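PDB 3N29: carboxynorspermidine decarboxylase from Campylobacter jejuni subsp. jejuni 81116, which probably catalyses the pyridoxal-phosphate-dependent decarboxylation of carboxynorspermidine to norspermidine. Local coordinates for residues A[199-204]-A[210-215]; A[256-259]-A[265-268]; A[283-288]-A[294-299]. All blocks are in the same frame, centred on the assembly; numbering follows the deposited sequence.

Contact 1 (A[199-204]-A[210-215]); sequences LHFHAL and DALEAV. With PLP (pyridoxal-5'-phosphate), chain C.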
ATOM      1  N   LEU A 199       2.132  21.197  24.910  1.00 16.00           N
ATOM      2  CA  LEU A 199       1.202  21.276  23.783  1.00 16.32           C
ATOM      3  C   LEU A 199       1.888  20.907  22.498  1.00 16.57           C
ATOM      4  O   LEU A 199       3.124  21.168  22.317  1.00 18.01           O
ATOM      5  CB  LEU A 199       0.638  22.684  23.693  1.00 16.32           C
ATOM      6  CG  LEU A 199      -0.258  23.155  24.841  1.00 17.33           C
ATOM      7  CD1 LEU A 199      -0.553  24.633  24.636  1.00 15.97           C
ATOM      8  CD2 LEU A 199      -1.606  22.295  25.005  1.00 15.21           C
ATOM      9  N   HIS A 200       1.117  20.292  21.607  1.00 15.54           N
ATOM     10  CA  HIS A 200       1.638  19.755  20.376  1.00 14.85           C
ATOM     11  C   HIS A 200       0.771  20.216  19.208  1.00 14.72           C
ATOM     12  O   HIS A 200      -0.441  20.227  19.327  1.00 14.31           O
ATOM     13  CB  HIS A 200       1.613  18.224  20.478  1.00 15.23           C
ATOM     14  CG  HIS A 200       2.046  17.521  19.239  1.00 17.48           C
ATOM     15  ND1 HIS A 200       1.183  17.292  18.188  1.00 20.42           N
ATOM     16  CD2 HIS A 200       3.210  16.910  18.914  1.00 21.97           C
ATOM     17  CE1 HIS A 200       1.827  16.636  17.231  1.00 19.39           C
ATOM     18  NE2 HIS A 200       3.052  16.361  17.652  1.00 15.66           N
ATOM     19  N   PHE A 201       1.372  20.651  18.115  1.00 14.62           N
ATOM     20  CA  PHE A 201       0.668  20.728  16.826  1.00 14.10           C
ATOM     21  C   PHE A 201       1.450  20.043  15.701  1.00 15.50           C
ATOM     22  O   PHE A 201       2.679  19.927  15.765  1.00 14.64           O
ATOM     23  CB  PHE A 201       0.211  22.142  16.423  1.00 15.38           C
ATOM     24  CG  PHE A 201       1.323  23.101  16.113  1.00 14.80           C
ATOM     25  CD1 PHE A 201       1.891  23.153  14.836  1.00 14.51           C
ATOM     26  CD2 PHE A 201       1.808  23.939  17.114  1.00 16.69           C
ATOM     27  CE1 PHE A 201       2.974  24.000  14.569  1.00 16.22           C
ATOM     28  CE2 PHE A 201       2.868  24.823  16.891  1.00 15.39           C
ATOM     29  CZ  PHE A 201       3.457  24.869  15.606  1.00 16.48           C
ATOM     30  N   HIS A 202       0.709  19.629  14.671  1.00 13.73           N
ATOM     31  CA  HIS A 202       1.279  19.226  13.404  1.00 14.51           C
ATOM     32  C   HIS A 202       0.349  19.672  12.306  1.00 15.72           C
ATOM     33  O   HIS A 202      -0.789  19.202  12.179  1.00 14.99           O
ATOM     34  CB  HIS A 202       1.644  17.712  13.367  1.00 14.67           C
ATOM     35  CG  HIS A 202       2.065  17.219  12.016  1.00 15.55           C
ATOM     36  ND1 HIS A 202       3.346  17.361  11.530  1.00 14.93           N
ATOM     37  CD2 HIS A 202       1.363  16.571  11.042  1.00 19.81           C
ATOM     38  CE1 HIS A 202       3.415  16.839  10.316  1.00 19.43           C
ATOM     39  NE2 HIS A 202       2.222  16.347   9.995  1.00 17.95           N
ATOM     40  N   ALA A 203       0.835  20.615  11.523  1.00 16.43           N
ATOM     41  CA  ALA A 203       0.014  21.416  10.657  1.00 17.91           C
ATOM     42  C   ALA A 203       0.627  21.640   9.275  1.00 19.10           C
ATOM     43  O   ALA A 203       0.086  22.422   8.499  1.00 20.49           O
ATOM     44  CB  ALA A 203      -0.260  22.777  11.348  1.00 19.03           C
ATOM     45  N   LEU A 204       1.741  20.974   8.951  1.00 18.32           N
ATOM     46  CA  LEU A 204       2.460  21.239   7.716  1.00 18.56           C
ATOM     47  C   LEU A 204       2.829  19.969   6.949  1.00 18.53           C
ATOM     48  O   LEU A 204       3.073  18.900   7.556  1.00 18.63           O
ATOM     49  CB  LEU A 204       3.760  22.034   7.986  1.00 18.66           C
ATOM     50  CG  LEU A 204       3.593  23.414   8.663  1.00 20.65           C
ATOM     51  CD1 LEU A 204       4.955  24.005   9.001  1.00 21.89           C
ATOM     52  CD2 LEU A 204       2.794  24.366   7.772  1.00 22.31           C
ATOM     53  N   ASP A 210       8.493  30.238   6.490  1.00 13.03           N
ATOM     54  CA  ASP A 210       7.345  31.197   6.394  1.00 12.01           C
ATOM     55  C   ASP A 210       6.010  30.557   6.714  1.00 11.23           C
ATOM     56  O   ASP A 210       5.162  31.198   7.343  1.00 10.88           O
ATOM     57  CB  ASP A 210       7.269  31.911   5.004  1.00 12.72           C
ATOM     58  CG  ASP A 210       8.460  32.821   4.710  1.00 14.62           C
ATOM     59  OD1 ASP A 210       9.280  33.130   5.622  1.00 17.06           O
ATOM     60  OD2 ASP A 210       8.604  33.244   3.530  1.00 15.69           O
ATOM     61  N   ALA A 211       5.760  29.297   6.289  1.00  9.83           N
ATOM     62  CA  ALA A 211       4.512  28.636   6.626  1.00 10.40           C
ATOM     63  C   ALA A 211       4.433  28.288   8.127  1.00 10.85           C
ATOM     64  O   ALA A 211       3.412  28.436   8.737  1.00 11.56           O
ATOM     65  CB  ALA A 211       4.289  27.310   5.747  1.00  7.87           C
ATOM     66  N   LEU A 212       5.524  27.827   8.728  1.00 12.16           N
ATOM     67  CA  LEU A 212       5.532  27.637  10.216  1.00 12.05           C
ATOM     68  C   LEU A 212       5.255  28.983  10.957  1.00 11.84           C
ATOM     69  O   LEU A 212       4.491  29.008  11.907  1.00 11.96           O
ATOM     70  CB  LEU A 212       6.836  27.003  10.701  1.00 11.77           C
ATOM     71  CG  LEU A 212       7.083  27.013  12.212  1.00 12.81           C
ATOM     72  CD1 LEU A 212       5.941  26.203  12.869  1.00 11.47           C
ATOM     73  CD2 LEU A 212       8.407  26.511  12.566  1.00 13.33           C
ATOM     74  N   GLU A 213       5.919  30.062  10.526  1.00 12.90           N
ATOM     75  CA  GLU A 213       5.593  31.420  11.037  1.00 12.97           C
ATOM     76  C   GLU A 213       4.054  31.725  11.011  1.00 13.60           C
ATOM     77  O   GLU A 213       3.481  32.047  12.054  1.00 14.49           O
ATOM     78  CB  GLU A 213       6.410  32.489  10.318  1.00 13.38           C
ATOM     79  CG  GLU A 213       6.027  33.881  10.697  1.00 13.11           C
ATOM     80  CD  GLU A 213       6.988  34.919  10.258  1.00 16.95           C
ATOM     81  OE1 GLU A 213       7.168  35.110   9.029  1.00 17.85           O
ATOM     82  OE2 GLU A 213       7.556  35.572  11.181  1.00 18.59           O
ATOM     83  N   ALA A 214       3.395  31.511   9.865  1.00 13.76           N
ATOM     84  CA  ALA A 214       1.926  31.710   9.735  1.00 13.57           C
ATOM     85  C   ALA A 214       1.160  30.817  10.702  1.00 13.03           C
ATOM     86  O   ALA A 214       0.235  31.290  11.343  1.00 14.35           O
ATOM     87  CB  ALA A 214       1.450  31.451   8.323  1.00 13.84           C
ATOM     88  N   VAL A 215       1.570  29.565  10.863  1.00 13.60           N
ATOM     89  CA  VAL A 215       0.901  28.647  11.835  1.00 13.48           C
ATOM     90  C   VAL A 215       1.134  29.088  13.286  1.00 12.27           C
ATOM     91  O   VAL A 215       0.196  29.101  14.100  1.00 11.49           O
ATOM     92  CB  VAL A 215       1.267  27.111  11.665  1.00 15.00           C
ATOM     93  CG1 VAL A 215       0.587  26.286  12.767  1.00 15.82           C
ATOM     94  CG2 VAL A 215       0.777  26.566  10.294  1.00 13.37           C
TER
HETATM   95  N1  PLP C1001       4.556  14.549  13.605  1.00 27.08           N
HETATM   96  C2  PLP C1001       3.294  14.079  13.370  1.00 29.00           C
HETATM   97  C2A PLP C1001       2.268  14.089  14.475  1.00 29.00           C
HETATM   98  C3  PLP C1001       3.002  13.543  12.078  1.00 31.73           C
HETATM   99  O3  PLP C1001       1.725  13.042  11.815  1.00 32.97           O
HETATM  100  C4  PLP C1001       3.986  13.514  11.071  1.00 31.03           C
HETATM  101  C4A PLP C1001       3.663  12.898   9.716  1.00 32.06           C
HETATM  102  C5  PLP C1001       5.256  14.055  11.329  1.00 27.80           C
HETATM  103  C6  PLP C1001       5.503  14.566  12.620  1.00 24.71           C
HETATM  104  C5A PLP C1001       6.348  14.064  10.284  1.00 25.19           C
HETATM  105  O4P PLP C1001       5.927  14.686   9.096  1.00 19.83           O
HETATM  106  P   PLP C1001       6.901  14.914   7.878  1.00 24.37           P
HETATM  107  O1P PLP C1001       7.487  13.557   7.535  1.00 21.88           O
HETATM  108  O2P PLP C1001       8.022  15.873   8.346  1.00 23.11           O
HETATM  109  O3P PLP C1001       6.151  15.570   6.810  1.00 21.52           O

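Contact 2 (A[256-259]-A[265-268]); sequences KNFS and QVYL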
ATOM      1  N   LYS A 256      13.769  29.912  18.611  1.00 18.38           N
ATOM      2  CA  LYS A 256      14.442  30.609  19.740  1.00 18.85           C
ATOM      3  C   LYS A 256      13.524  31.671  20.437  1.00 19.73           C
ATOM      4  O   LYS A 256      13.404  31.729  21.681  1.00 20.59           O
ATOM      5  CB  LYS A 256      15.755  31.203  19.225  1.00 19.81           C
ATOM      6  CG  LYS A 256      16.460  32.055  20.217  1.00 22.57           C
ATOM      7  CD  LYS A 256      18.006  32.080  20.022  1.00 27.41           C
ATOM      8  CE  LYS A 256      18.647  32.477  21.343  1.00 29.01           C
ATOM      9  NZ  LYS A 256      20.149  32.425  21.312  1.00 35.50           N
ATOM     10  N   ASN A 257      12.895  32.532  19.645  1.00 19.59           N
ATOM     11  CA  ASN A 257      11.918  33.514  20.184  1.00 19.32           C
ATOM     12  C   ASN A 257      10.774  32.858  20.956  1.00 19.08           C
ATOM     13  O   ASN A 257      10.368  33.286  22.017  1.00 18.13           O
ATOM     14  CB  ASN A 257      11.395  34.360  19.029  1.00 19.26           C
ATOM     15  CG  ASN A 257      12.491  35.198  18.439  1.00 21.69           C
ATOM     16  OD1 ASN A 257      13.486  35.444  19.106  1.00 22.19           O
ATOM     17  ND2 ASN A 257      12.331  35.642  17.218  1.00 22.34           N
ATOM     18  N   PHE A 258      10.271  31.757  20.433  1.00 17.33           N
ATOM     19  CA  PHE A 258       9.091  31.175  21.017  1.00 17.02           C
ATOM     20  C   PHE A 258       9.479  30.621  22.376  1.00 17.01           C
ATOM     21  O   PHE A 258       8.749  30.811  23.380  1.00 18.20           O
ATOM     22  CB  PHE A 258       8.524  30.087  20.092  1.00 15.29           C
ATOM     23  CG  PHE A 258       7.209  29.564  20.527  1.00 14.24           C
ATOM     24  CD1 PHE A 258       6.035  30.063  19.990  1.00 16.96           C
ATOM     25  CD2 PHE A 258       7.127  28.576  21.477  1.00 18.73           C
ATOM     26  CE1 PHE A 258       4.808  29.559  20.418  1.00 18.25           C
ATOM     27  CE2 PHE A 258       5.893  28.078  21.894  1.00 14.08           C
ATOM     28  CZ  PHE A 258       4.770  28.549  21.363  1.00 15.59           C
ATOM     29  N   SER A 259      10.618  29.944  22.401  1.00 16.46           N
ATOM     30  CA  SER A 259      11.176  29.337  23.580  1.00 17.97           C
ATOM     31  C   SER A 259      11.332  30.366  24.711  1.00 19.26           C
ATOM     32  O   SER A 259      10.916  30.121  25.868  1.00 20.58           O
ATOM     33  CB  SER A 259      12.578  28.790  23.262  1.00 17.71           C
ATOM     34  OG  SER A 259      13.039  28.118  24.405  1.00 18.62           O
ATOM     35  N   GLN A 265      10.661  24.470  26.313  1.00 18.13           N
ATOM     36  CA  GLN A 265      11.571  23.704  25.480  1.00 17.67           C
ATOM     37  C   GLN A 265      10.721  23.394  24.204  1.00 17.40           C
ATOM     38  O   GLN A 265       9.612  22.878  24.297  1.00 17.22           O
ATOM     39  CB  GLN A 265      11.923  22.416  26.212  1.00 18.54           C
ATOM     40  CG  GLN A 265      12.707  21.344  25.387  1.00 18.22           C
ATOM     41  CD  GLN A 265      13.968  21.931  24.875  1.00 20.99           C
ATOM     42  OE1 GLN A 265      14.128  22.205  23.682  1.00 22.47           O
ATOM     43  NE2 GLN A 265      14.863  22.184  25.773  1.00 14.09           N
ATOM     44  N   VAL A 266      11.257  23.710  23.039  1.00 15.71           N
ATOM     45  CA  VAL A 266      10.563  23.459  21.782  1.00 15.58           C
ATOM     46  C   VAL A 266      11.111  22.152  21.230  1.00 13.93           C
ATOM     47  O   VAL A 266      12.309  21.880  21.330  1.00 11.85           O
ATOM     48  CB  VAL A 266      10.867  24.576  20.734  1.00 15.61           C
ATOM     49  CG1 VAL A 266      10.322  24.175  19.398  1.00 15.77           C
ATOM     50  CG2 VAL A 266      10.223  25.934  21.158  1.00 15.21           C
ATOM     51  N   TYR A 267      10.230  21.356  20.652  1.00 15.43           N
ATOM     52  CA  TYR A 267      10.563  20.123  19.940  1.00 14.35           C
ATOM     53  C   TYR A 267      10.148  20.240  18.498  1.00 14.98           C
ATOM     54  O   TYR A 267       9.101  20.855  18.169  1.00 13.92           O
ATOM     55  CB  TYR A 267       9.839  18.927  20.573  1.00 17.26           C
ATOM     56  CG  TYR A 267      10.388  18.560  21.897  1.00 16.58           C
ATOM     57  CD1 TYR A 267      11.355  17.567  22.005  1.00 20.27           C
ATOM     58  CD2 TYR A 267       9.979  19.223  23.056  1.00 21.11           C
ATOM     59  CE1 TYR A 267      11.879  17.208  23.203  1.00 17.63           C
ATOM     60  CE2 TYR A 267      10.540  18.893  24.286  1.00 18.61           C
ATOM     61  CZ  TYR A 267      11.487  17.888  24.339  1.00 21.07           C
ATOM     62  OH  TYR A 267      12.061  17.505  25.516  1.00 18.52           O
ATOM     63  N   LEU A 268      10.967  19.686  17.593  1.00 15.18           N
ATOM     64  CA  LEU A 268      10.577  19.581  16.173  1.00 14.38           C
ATOM     65  C   LEU A 268      10.620  18.106  15.790  1.00 15.19           C
ATOM     66  O   LEU A 268      11.451  17.372  16.321  1.00 15.22           O
ATOM     67  CB  LEU A 268      11.496  20.363  15.258  1.00 15.14           C
ATOM     68  CG  LEU A 268      11.726  21.870  15.403  1.00 14.34           C
ATOM     69  CD1 LEU A 268      12.861  22.319  14.542  1.00 14.98           C
ATOM     70  CD2 LEU A 268      10.497  22.686  15.025  1.00 18.11           C
TER
HETATM   71  O   HOH W   1      13.697  25.393  22.928  1.00 17.48           O

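Contact 3 (A[283-288]-A[294-299]); sequences ASVVDI and QIAILD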
ATOM      1  N   ALA A 283      16.351  -0.651 -10.047  1.00  4.60           N
ATOM      2  CA  ALA A 283      15.612  -1.765 -10.635  1.00  4.70           C
ATOM      3  C   ALA A 283      16.318  -2.108 -11.908  1.00  5.47           C
ATOM      4  O   ALA A 283      17.158  -1.315 -12.396  1.00  6.52           O
ATOM      5  CB  ALA A 283      14.160  -1.291 -10.924  1.00  5.00           C
ATOM      6  N   SER A 284      16.046  -3.269 -12.458  1.00  3.96           N
ATOM      7  CA  SER A 284      16.573  -3.629 -13.745  1.00  5.22           C
ATOM      8  C   SER A 284      15.473  -3.689 -14.810  1.00  4.54           C
ATOM      9  O   SER A 284      14.345  -4.089 -14.502  1.00  3.75           O
ATOM     10  CB  SER A 284      17.202  -5.066 -13.650  1.00  7.26           C
ATOM     11  OG  SER A 284      18.360  -5.030 -12.767  1.00  8.76           O
ATOM     12  N   VAL A 285      15.854  -3.369 -16.034  1.00  2.82           N
ATOM     13  CA  VAL A 285      15.103  -3.750 -17.242  1.00  2.00           C
ATOM     14  C   VAL A 285      15.113  -5.248 -17.467  1.00  2.00           C
ATOM     15  O   VAL A 285      16.126  -5.806 -17.814  1.00  2.85           O
ATOM     16  CB  VAL A 285      15.594  -2.954 -18.480  1.00  2.00           C
ATOM     17  CG1 VAL A 285      14.712  -3.261 -19.726  1.00  3.32           C
ATOM     18  CG2 VAL A 285      15.731  -1.394 -18.142  1.00  2.00           C
ATOM     19  N   VAL A 286      13.961  -5.896 -17.319  1.00  2.00           N
ATOM     20  CA  VAL A 286      13.800  -7.276 -17.564  1.00  2.04           C
ATOM     21  C   VAL A 286      13.397  -7.580 -19.000  1.00  2.00           C
ATOM     22  O   VAL A 286      13.813  -8.570 -19.575  1.00  2.00           O
ATOM     23  CB  VAL A 286      12.788  -7.892 -16.593  1.00  2.00           C
ATOM     24  CG1 VAL A 286      12.619  -9.429 -16.834  1.00  3.46           C
ATOM     25  CG2 VAL A 286      13.265  -7.571 -15.118  1.00  2.00           C
ATOM     26  N   ASP A 287      12.567  -6.738 -19.571  1.00  2.00           N
ATOM     27  CA  ASP A 287      12.135  -6.909 -20.960  1.00  2.72           C
ATOM     28  C   ASP A 287      11.833  -5.561 -21.574  1.00  2.00           C
ATOM     29  O   ASP A 287      11.559  -4.642 -20.872  1.00  2.32           O
ATOM     30  CB  ASP A 287      10.903  -7.804 -21.031  1.00  2.99           C
ATOM     31  CG  ASP A 287      10.693  -8.490 -22.431  1.00  7.08           C
ATOM     32  OD1 ASP A 287      11.608  -8.515 -23.259  1.00  7.33           O
ATOM     33  OD2 ASP A 287       9.595  -8.971 -22.640  1.00  8.11           O
ATOM     34  N   ILE A 288      11.918  -5.476 -22.885  1.00  2.72           N
ATOM     35  CA  ILE A 288      11.544  -4.305 -23.623  1.00  2.95           C
ATOM     36  C   ILE A 288      10.603  -4.725 -24.765  1.00  2.24           C
ATOM     37  O   ILE A 288      10.907  -5.577 -25.535  1.00  2.30           O
ATOM     38  CB  ILE A 288      12.753  -3.580 -24.174  1.00  2.73           C
ATOM     39  CG1 ILE A 288      13.672  -3.116 -23.058  1.00  2.79           C
ATOM     40  CG2 ILE A 288      12.342  -2.420 -24.954  1.00  2.79           C
ATOM     41  CD1 ILE A 288      14.785  -2.384 -23.539  1.00  5.52           C
ATOM     42  N   GLN A 294       8.058   2.442 -27.176  1.00  4.85           N
ATOM     43  CA  GLN A 294       8.923   1.471 -26.582  1.00  4.70           C
ATOM     44  C   GLN A 294       8.573   1.440 -25.099  1.00  2.41           C
ATOM     45  O   GLN A 294       8.361   2.446 -24.488  1.00  2.00           O
ATOM     46  CB  GLN A 294      10.368   1.835 -26.756  1.00  5.66           C
ATOM     47  CG  GLN A 294      10.819   1.926 -28.179  1.00  9.25           C
ATOM     48  CD  GLN A 294      10.914   0.620 -28.787  1.00 10.40           C
ATOM     49  OE1 GLN A 294      11.745  -0.156 -28.442  1.00 16.50           O
ATOM     50  NE2 GLN A 294      10.047   0.352 -29.691  1.00 10.94           N
ATOM     51  N   ILE A 295       8.469   0.241 -24.581  1.00  2.00           N
ATOM     52  CA  ILE A 295       8.112   0.009 -23.209  1.00  2.00           C
ATOM     53  C   ILE A 295       9.124  -0.887 -22.518  1.00  2.10           C
ATOM     54  O   ILE A 295       9.347  -1.966 -22.950  1.00  3.23           O
ATOM     55  CB  ILE A 295       6.743  -0.668 -23.136  1.00  2.59           C
ATOM     56  CG1 ILE A 295       5.712   0.159 -23.880  1.00  5.93           C
ATOM     57  CG2 ILE A 295       6.319  -0.867 -21.719  1.00  2.00           C
ATOM     58  CD1 ILE A 295       4.482  -0.529 -24.150  1.00  6.25           C
ATOM     59  N   ALA A 296       9.674  -0.425 -21.412  1.00  2.79           N
ATOM     60  CA  ALA A 296      10.590  -1.194 -20.620  1.00  3.68           C
ATOM     61  C   ALA A 296       9.837  -1.716 -19.418  1.00  3.29           C
ATOM     62  O   ALA A 296       9.222  -0.982 -18.709  1.00  2.10           O
ATOM     63  CB  ALA A 296      11.708  -0.354 -20.180  1.00  2.31           C
ATOM     64  N   ILE A 297       9.895  -3.006 -19.223  1.00  2.00           N
ATOM     65  CA  ILE A 297       9.255  -3.643 -18.082  1.00  2.00           C
ATOM     66  C   ILE A 297      10.356  -3.930 -17.055  1.00  2.00           C
ATOM     67  O   ILE A 297      11.301  -4.659 -17.352  1.00  2.00           O
ATOM     68  CB  ILE A 297       8.614  -4.903 -18.500  1.00  2.00           C
ATOM     69  CG1 ILE A 297       7.578  -4.594 -19.610  1.00  2.00           C
ATOM     70  CG2 ILE A 297       7.963  -5.597 -17.296  1.00  2.23           C
ATOM     71  CD1 ILE A 297       6.721  -5.830 -20.124  1.00  3.12           C
ATOM     72  N   LEU A 298      10.212  -3.355 -15.901  1.00  2.00           N
ATOM     73  CA  LEU A 298      11.218  -3.420 -14.867  1.00  2.12           C
ATOM     74  C   LEU A 298      10.885  -4.470 -13.821  1.00  4.21           C
ATOM     75  O   LEU A 298       9.710  -4.908 -13.703  1.00  5.06           O
ATOM     76  CB  LEU A 298      11.379  -2.093 -14.187  1.00  3.00           C
ATOM     77  CG  LEU A 298      11.471  -0.920 -15.128  1.00  2.00           C
ATOM     78  CD1 LEU A 298      11.634   0.350 -14.320  1.00  2.81           C
ATOM     79  CD2 LEU A 298      12.538  -1.142 -16.239  1.00  4.18           C
ATOM     80  N   ASP A 299      11.854  -4.746 -12.918  1.00  4.35           N
ATOM     81  CA  ASP A 299      11.589  -5.665 -11.782  1.00  5.78           C
ATOM     82  C   ASP A 299      11.148  -4.975 -10.504  1.00  6.64           C
ATOM     83  O   ASP A 299      11.417  -5.391  -9.344  1.00  6.49           O
ATOM     84  CB  ASP A 299      12.788  -6.632 -11.567  1.00  6.20           C
ATOM     85  CG  ASP A 299      14.107  -5.921 -11.200  1.00  5.16           C
ATOM     86  OD1 ASP A 299      14.118  -4.709 -11.102  1.00  4.26           O
ATOM     87  OD2 ASP A 299      15.141  -6.638 -11.021  1.00  9.18           O
TER

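Contact 1 (A[199-204]-A[210-215])
In the beta-alpha-beta unit made by strand 198-200, helix 209-223 and strand 232-234, Phe201, Ala203 and Leu204, at and beyond the C-terminal end of the first strand, pack onto one side of the helix. Val215 is the residue all three touch. Val215 CG1 lies 3.8 Å from Phe201 CE1 and also meets the CB of Ala203, while Val215 CG2 reaches Leu204 CD2 at 3.9 Å; with CG1 anti to the backbone N (chi1 177°), the two methyls fork between the ring and the leucine. One turn earlier, Leu212 crosses the Phe201 side chain at about a right angle and sets CD1 against the ring edge, 3.9 Å from CZ and in the ring plane. Leu204 straddles the same turn, CD1 resting against the backbone and CB of Leu212 and CD2 on the CB of Ala211, 3.9 Å away. The two segments share no hydrogen bond. Strand 198-200 is the sixth of the closed eight-stranded parallel barrel; His200 on it and His202 just beyond belong to the cofactor pocket. His202 points away from the helix, and its ring lies over pyridoxal-5'-phosphate, with CE1 3.5 Å from C4; its ND1 is hydrogen-bonded to Gly237 N. The edge of His200 faces the cofactor methyl, CE1 to C2A 3.8 Å, while its NE2 is hydrogen-bonded to Glu269.

Contact 2 (A[256-259]-A[265-268])
Ser259, near the end of helix 248-262, lies beside Val266 of strand 265-268; the nearest backbone approach is between Ser259 CA and Gln265 CA, 6.0 Å, and the two backbones separate from there. The chain turns back within the five residues between the segments, and no direct hydrogen bond joins helix to strand across them. A water makes the polar link instead: it accepts from Val266 N at 3.0 Å and donates to Ser259 OG at 3.2 Å. That hydroxyl also has a hydrogen bond with Val264 O in the turn, so Ser259 ties the helix to the turn directly and to the strand through the water.

The apolar part of the contact rests on one methyl of Val266. With CG1 anti to the backbone N (chi1 171°), CG2 is the branch presented to the helix. Val266 CG2 approaches the Phe258 ring obliquely, 4.1 Å from Phe258 CD2, and the two side chains cross at about a right angle. Val266 CG2 also lies 4.2 Å from Ser259 N and 4.3 Å from Ser259 CB, nestling where the aromatic side chain leaves the helix. These are loose van der Waals contacts, and only 119 Å² is buried in all.

Strand 265-268 is the eighth of the barrel, entered from helix 248-262 in the beta-alpha-beta unit that starts with strand 232-234. Phe258 fills the layer between helices and barrel: its ring meets Phe235 edge-to-face, and its side chain touches Val233 and, on helix 209-223, Leu216, Phe219 and Glu220. The backbone of Tyr267 bonds to Val233 on one side of the strand, and on the other that of Val266 bonds to Lys71 of strand 71-75, where the barrel closes.

Contact 3 (A[283-288]-A[294-299])
Asp299 curls back over Ser284, in strand 279-290, its CG between the backbone N and the carbonyl carbon (chi1 62°), which brings the carboxylate to the backbone of Ser284. Ser284 N donates to Asp299 OD1 at 2.8 Å, nearly straight at 165° but from above the carboxylate plane, 42° out of it. In return Asp299 N donates to Ser284 O at 3.0 Å, so side chain and backbone of one aspartate grip one residue. OD2 is held by Thr44, which also bonds Ser284 OG, and by a salt bridge to Lys122 of the second subunit. Val286 meets Asp299 at about a right angle, Val286 CG2 lying 3.7 Å from Asp299 CB.

Strands 279-290 and 294-298 form a beta hairpin, and a classic beta bulge shifts the register of their antiparallel pairing by one residue: Val286 and Asp287 both face Ile297. Ile297 O accepts twice, from Val286 N at 2.9 Å and from Asp287 N at 3.3 Å, the longer bond lying in the carbonyl plane. Ile297 N donates to Asp287 O, completing the hydrogen-bonded pair.

Val285, Ile288, Ala296 and Leu298 share one face of the sheet. Val285 and Leu298 form a non-hydrogen-bonded pair whose side chains cross obliquely, with CG2 of the valine 3.7 Å from CD2 of the leucine; Val285 CG1 also touches Ala296 CB, less closely. Further along, the CG1 of Ile288 rests more loosely against Ala296 CB at 4.4 Å. Asp287 and Ile297 take the opposite face, which turns to the second subunit: Asp287 OD2 is hydrogen-bonded to Ser140 and Ile297 packs on Asn139, both of that chain.

Contacts 1, 2 and 3 follow one another along the chain, each closing before the next opens. Contacts 1 and 2 are neighbours, their centres 12 Å apart and their nearest atoms about 5 Å, without touching; they belong to successive beta-alpha-beta units of the parallel barrel, which share strand 232-234. Phe235 meets the rings of both Phe201 and Phe258, and Leu216 and Phe219 of helix 209-223 touch both as well. Contact 3 lies across the chain's centre, its centre 43 Å from that of contact 1 and 49 Å from that of contact 2, in the separate mixed sheet. The barrel end thus carries cofactor-binding histidines, while the distant hairpin meets the second subunit of the dimer.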